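Local coordinates for CBS domain-containing protein (Pyrococcus horikoshii, PDB 2YZQ) that is of uncharacterised function but carries four CBS domain repeats and binds S-adenosylmethionine, which points to a probable ligand-sensing role, at residues 106-109 with 110-113; 257-260 with 261-265. All coordinates share one frame; numbering follows the deposited sequence.

How the interactions relate
Coming from the N terminus, the chain first meets interaction 1, where strand 103-108 runs directly into helix 109-117 and a turn closes within residues 106-113. It is complete well before interaction 2 begins, at the hairpin that joins strand 254-259 to strand 263-269, so the two follow in series and neither nest nor cross. One is a strand-to-helix junction within the second CBS range, the other a strand-to-strand turn within the fourth. The centres of interactions 1 and 2 are 28 Å apart, and the nearest atoms of interactions 1 and 2 are about 13 Å apart. Helix 270-273, which follows the hairpin strand directly, packs against Val109 and Ile113 of interaction 1.

Interaction 1 (106-109 with 110-113); sequences ILTV and GDII
Thr108 ends strand 103-108 and the backbone turns straight into helix 109-117, whose first turn is closed by Ile112 N bonding to Thr108 O at 3.2 Å and Ile113 N to Val109 O at 3.0 Å. The side chains of Thr108 and Asp111 reinforce that turn by each gripping the other's backbone. Thr108 OG1 sits between its own N and carbonyl carbon (chi1 70°), which turns the hydroxyl toward the helix start, where it accepts Asp111 N at 3.0 Å. In return, Asp111 OD2 takes Thr108 N at 2.9 Å; the N-H comes in on the anti side of the carboxylate and 33° out of its plane. This reciprocal pair is a capping box with Thr108 as N-cap, placed where strand 103-108 hands over to helix 109-117, within the second CBS range. It satisfies two amides at the turn, and the carboxylate, lying near the positive end of the helix dipole, is probably stabilised there. Asp111 OD1 has weak, long ion pairs with Arg114 and Arg115.

Beside the cap the contacts are apolar. Leu107 reaches over with CD1, which lies 3.9 Å from Asp111 CB and 4.0 Å from Ile112 CG1, the leucine and isoleucine chains crossing at about a right angle. Met86 of helix 79-89 touches both of them and Val109 as well. One residue further on, Val109 CG1 lies a looser 4.3 Å from Ile113 CG1, and both residues also lean on helix 270-273.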
loop_
_atom_site.group_PDB
_atom_site.type_symbol
_atom_site.label_atom_id
_atom_site.label_comp_id
_atom_site.label_asym_id
_atom_site.label_seq_id
_atom_site.Cartn_x
_atom_site.Cartn_y
_atom_site.Cartn_z
ATOM N N ILE A 106 -5.915 -11.996 9.309
ATOM C CA ILE A 106 -5.211 -11.454 8.156
ATOM C C ILE A 106 -4.662 -10.101 8.587
ATOM O O ILE A 106 -5.351 -9.322 9.248
ATOM C CB ILE A 106 -6.148 -11.257 6.943
ATOM C CG1 ILE A 106 -6.630 -12.612 6.423
ATOM C CG2 ILE A 106 -5.414 -10.494 5.834
ATOM C CD1 ILE A 106 -5.513 -13.538 5.966
ATOM N N LEU A 107 -3.412 -9.832 8.233
ATOM C CA LEU A 107 -2.781 -8.570 8.593
ATOM C C LEU A 107 -2.245 -7.911 7.334
ATOM O O LEU A 107 -1.421 -8.489 6.632
ATOM C CB LEU A 107 -1.630 -8.815 9.565
ATOM C CG LEU A 107 -0.789 -7.594 9.945
ATOM C CD1 LEU A 107 -1.622 -6.636 10.791
ATOM C CD2 LEU A 107 0.444 -8.044 10.706
ATOM N N THR A 108 -2.718 -6.703 7.052
ATOM C CA THR A 108 -2.273 -5.984 5.863
ATOM C C THR A 108 -1.419 -4.780 6.219
ATOM O O THR A 108 -1.333 -4.381 7.375
ATOM C CB THR A 108 -3.460 -5.458 5.040
ATOM O OG1 THR A 108 -4.096 -4.386 5.749
ATOM C CG2 THR A 108 -4.470 -6.564 4.796
ATOM N N VAL A 109 -0.783 -4.207 5.204
ATOM C CA VAL A 109 0.028 -3.018 5.407
ATOM C C VAL A 109 -0.916 -1.927 5.899
ATOM O O VAL A 109 -0.572 -1.152 6.790
ATOM C CB VAL A 109 0.691 -2.560 4.091
ATOM C CG1 VAL A 109 1.332 -1.196 4.284
ATOM C CG2 VAL A 109 1.736 -3.573 3.662
ATOM N N GLY A 110 -2.110 -1.888 5.314
ATOM C CA GLY A 110 -3.103 -0.902 5.704
ATOM C C GLY A 110 -3.427 -0.993 7.184
ATOM O O GLY A 110 -3.540 0.026 7.866
ATOM N N ASP A 111 -3.572 -2.217 7.685
ATOM C CA ASP A 111 -3.876 -2.417 9.098
ATOM C C ASP A 111 -2.774 -1.846 9.976
ATOM O O ASP A 111 -3.043 -1.218 10.999
ATOM C CB ASP A 111 -4.030 -3.904 9.432
ATOM C CG ASP A 111 -5.225 -4.543 8.763
ATOM O OD1 ASP A 111 -6.278 -3.882 8.643
ATOM O OD2 ASP A 111 -5.113 -5.726 8.375
ATOM N N ILE A 112 -1.526 -2.080 9.585
ATOM C CA ILE A 112 -0.403 -1.589 10.366
ATOM C C ILE A 112 -0.400 -0.063 10.396
ATOM O O ILE A 112 -0.168 0.539 11.435
ATOM C CB ILE A 112 0.931 -2.128 9.808
ATOM C CG1 ILE A 112 0.964 -3.653 9.978
ATOM C CG2 ILE A 112 2.106 -1.477 10.529
ATOM C CD1 ILE A 112 2.222 -4.318 9.474
ATOM N N ILE A 113 -0.684 0.559 9.259
ATOM C CA ILE A 113 -0.715 2.017 9.189
ATOM C C ILE A 113 -1.846 2.615 10.031
ATOM O O ILE A 113 -1.613 3.468 10.890
ATOM C CB ILE A 113 -0.904 2.504 7.732
ATOM C CG1 ILE A 113 0.272 2.042 6.869
ATOM C CG2 ILE A 113 -1.059 4.025 7.701
ATOM C CD1 ILE A 113 1.622 2.450 7.389
#

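Interaction 2 (257-260 with 261-265)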
loop_
_atom_site.group_PDB
_atom_site.type_symbol
_atom_site.label_atom_id
_atom_site.label_comp_id
_atom_site.label_asym_id
_atom_site.label_seq_id
_atom_site.Cartn_x
_atom_site.Cartn_y
_atom_site.Cartn_z
ATOM N N VAL A 257 7.404 13.335 -0.897
ATOM C CA VAL A 257 8.250 14.000 0.087
ATOM C C VAL A 257 8.818 15.217 -0.622
ATOM O O VAL A 257 9.369 15.092 -1.712
ATOM C CB VAL A 257 9.406 13.085 0.538
ATOM C CG1 VAL A 257 10.332 13.840 1.509
ATOM C CG2 VAL A 257 8.832 11.836 1.201
ATOM N N ILE A 258 8.673 16.388 -0.013
ATOM C CA ILE A 258 9.158 17.616 -0.633
ATOM C C ILE A 258 9.953 18.529 0.282
ATOM O O ILE A 258 10.074 18.303 1.488
ATOM C CB ILE A 258 7.990 18.475 -1.160
ATOM C CG1 ILE A 258 7.187 19.032 0.023
ATOM C CG2 ILE A 258 7.093 17.641 -2.066
ATOM C CD1 ILE A 258 6.201 20.129 -0.339
ATOM N N ARG A 259 10.484 19.578 -0.338
ATOM C CA ARG A 259 11.212 20.637 0.338
ATOM C C ARG A 259 10.560 21.865 -0.297
ATOM O O ARG A 259 9.945 21.752 -1.360
ATOM C CB ARG A 259 12.707 20.595 0.007
ATOM C CG ARG A 259 13.045 21.026 -1.411
ATOM C CD ARG A 259 14.545 21.170 -1.624
ATOM N NE ARG A 259 15.234 19.884 -1.620
ATOM C CZ ARG A 259 16.527 19.730 -1.884
ATOM N NH1 ARG A 259 17.278 20.784 -2.176
ATOM N NH2 ARG A 259 17.071 18.521 -1.858
ATOM N N GLY A 260 10.669 23.025 0.339
ATOM C CA GLY A 260 10.055 24.212 -0.227
ATOM C C GLY A 260 8.549 24.063 -0.352
ATOM O O GLY A 260 7.902 23.512 0.537
ATOM N N GLU A 261 7.982 24.540 -1.456
ATOM C CA GLU A 261 6.538 24.451 -1.661
ATOM C C GLU A 261 6.104 23.272 -2.526
ATOM O O GLU A 261 5.010 22.740 -2.349
ATOM C CB GLU A 261 6.011 25.753 -2.272
ATOM C CG GLU A 261 6.092 26.946 -1.333
ATOM C CD GLU A 261 5.524 28.213 -1.938
ATOM O OE1 GLU A 261 5.478 29.239 -1.228
ATOM O OE2 GLU A 261 5.122 28.184 -3.122
ATOM N N GLY A 262 6.957 22.866 -3.460
ATOM C CA GLY A 262 6.614 21.751 -4.328
ATOM C C GLY A 262 7.824 21.117 -4.987
ATOM O O GLY A 262 7.746 20.641 -6.122
ATOM N N ASP A 263 8.942 21.108 -4.269
ATOM C CA ASP A 263 10.191 20.537 -4.773
ATOM C C ASP A 263 10.247 19.076 -4.352
ATOM O O ASP A 263 10.581 18.759 -3.211
ATOM C CB ASP A 263 11.379 21.303 -4.191
ATOM C CG ASP A 263 12.716 20.831 -4.737
ATOM O OD1 ASP A 263 12.758 19.829 -5.479
ATOM O OD2 ASP A 263 13.738 21.472 -4.413
ATOM N N LEU A 264 9.915 18.197 -5.289
ATOM C CA LEU A 264 9.876 16.759 -5.044
ATOM C C LEU A 264 11.259 16.142 -4.860
ATOM O O LEU A 264 12.117 16.248 -5.736
ATOM C CB LEU A 264 9.155 16.073 -6.206
ATOM C CG LEU A 264 8.821 14.589 -6.076
ATOM C CD1 LEU A 264 7.879 14.387 -4.893
ATOM C CD2 LEU A 264 8.172 14.098 -7.367
ATOM N N ILE A 265 11.455 15.471 -3.728
ATOM C CA ILE A 265 12.737 14.836 -3.434
ATOM C C ILE A 265 12.595 13.371 -3.039
ATOM O O ILE A 265 13.589 12.693 -2.779
ATOM C CB ILE A 265 13.488 15.586 -2.309
ATOM C CG1 ILE A 265 12.684 15.543 -1.003
ATOM C CG2 ILE A 265 13.742 17.027 -2.738
ATOM C CD1 ILE A 265 13.379 16.221 0.176
#
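Ile258 pairs with Leu264 and Arg259 with Asp263 across a tight beta hairpin that joins strands 254-259 and 263-269 within the fourth CBS range; the Leu264 side chain is about 9 Å from the bound S-adenosylmethionine. Arg259 and Asp263 form the antiparallel hydrogen-bonded pair, Arg259 N giving to Asp263 O at 3.0 Å and Asp263 N to Arg259 O at 3.1 Å. Ile258 and Leu264 make the non-hydrogen-bonded pair next to it, where Ile258 CA lies 3.2 Å from Asp263 O, a CA-H...O contact. A further backbone bond runs from Ile265 N to Val257 O at 2.9 Å. Gly260, Glu261 and Gly262 make the turn.

Among the apolar contacts, Val257 CG1 meets Ile265 CG1 at 3.8 Å, the two chains crossing at about a right angle, and both residues rest on Pro236. On the face of Ile258 and Leu264, Ile258 CG2 approaches Leu264 CD1 only loosely, while Ile258 CD1 reaches out to Glu261 O in the turn.

The charged pair is on the other face. Arg259 and Asp263 run side by side in the same direction, their guanidinium and carboxylate planes 43° apart. Asp263 OD2 lies tightly against the arginine's methylene chain, 2.9 Å from Arg259 CD. A bend at chi3 (70°) carries the arginine head past the aspartate and across Ile265, whose CG2 packs beside Arg259 NE. Arg259 NE and Asp263 OD2, 3.5 Å apart, form a salt bridge of charges only: the oxygen stands well out of the guanidinium plane, with no N-H aimed at it. With Arg259 exposed, that attraction is probably modest, so the backbone bonds probably do most to fix the strand pairing.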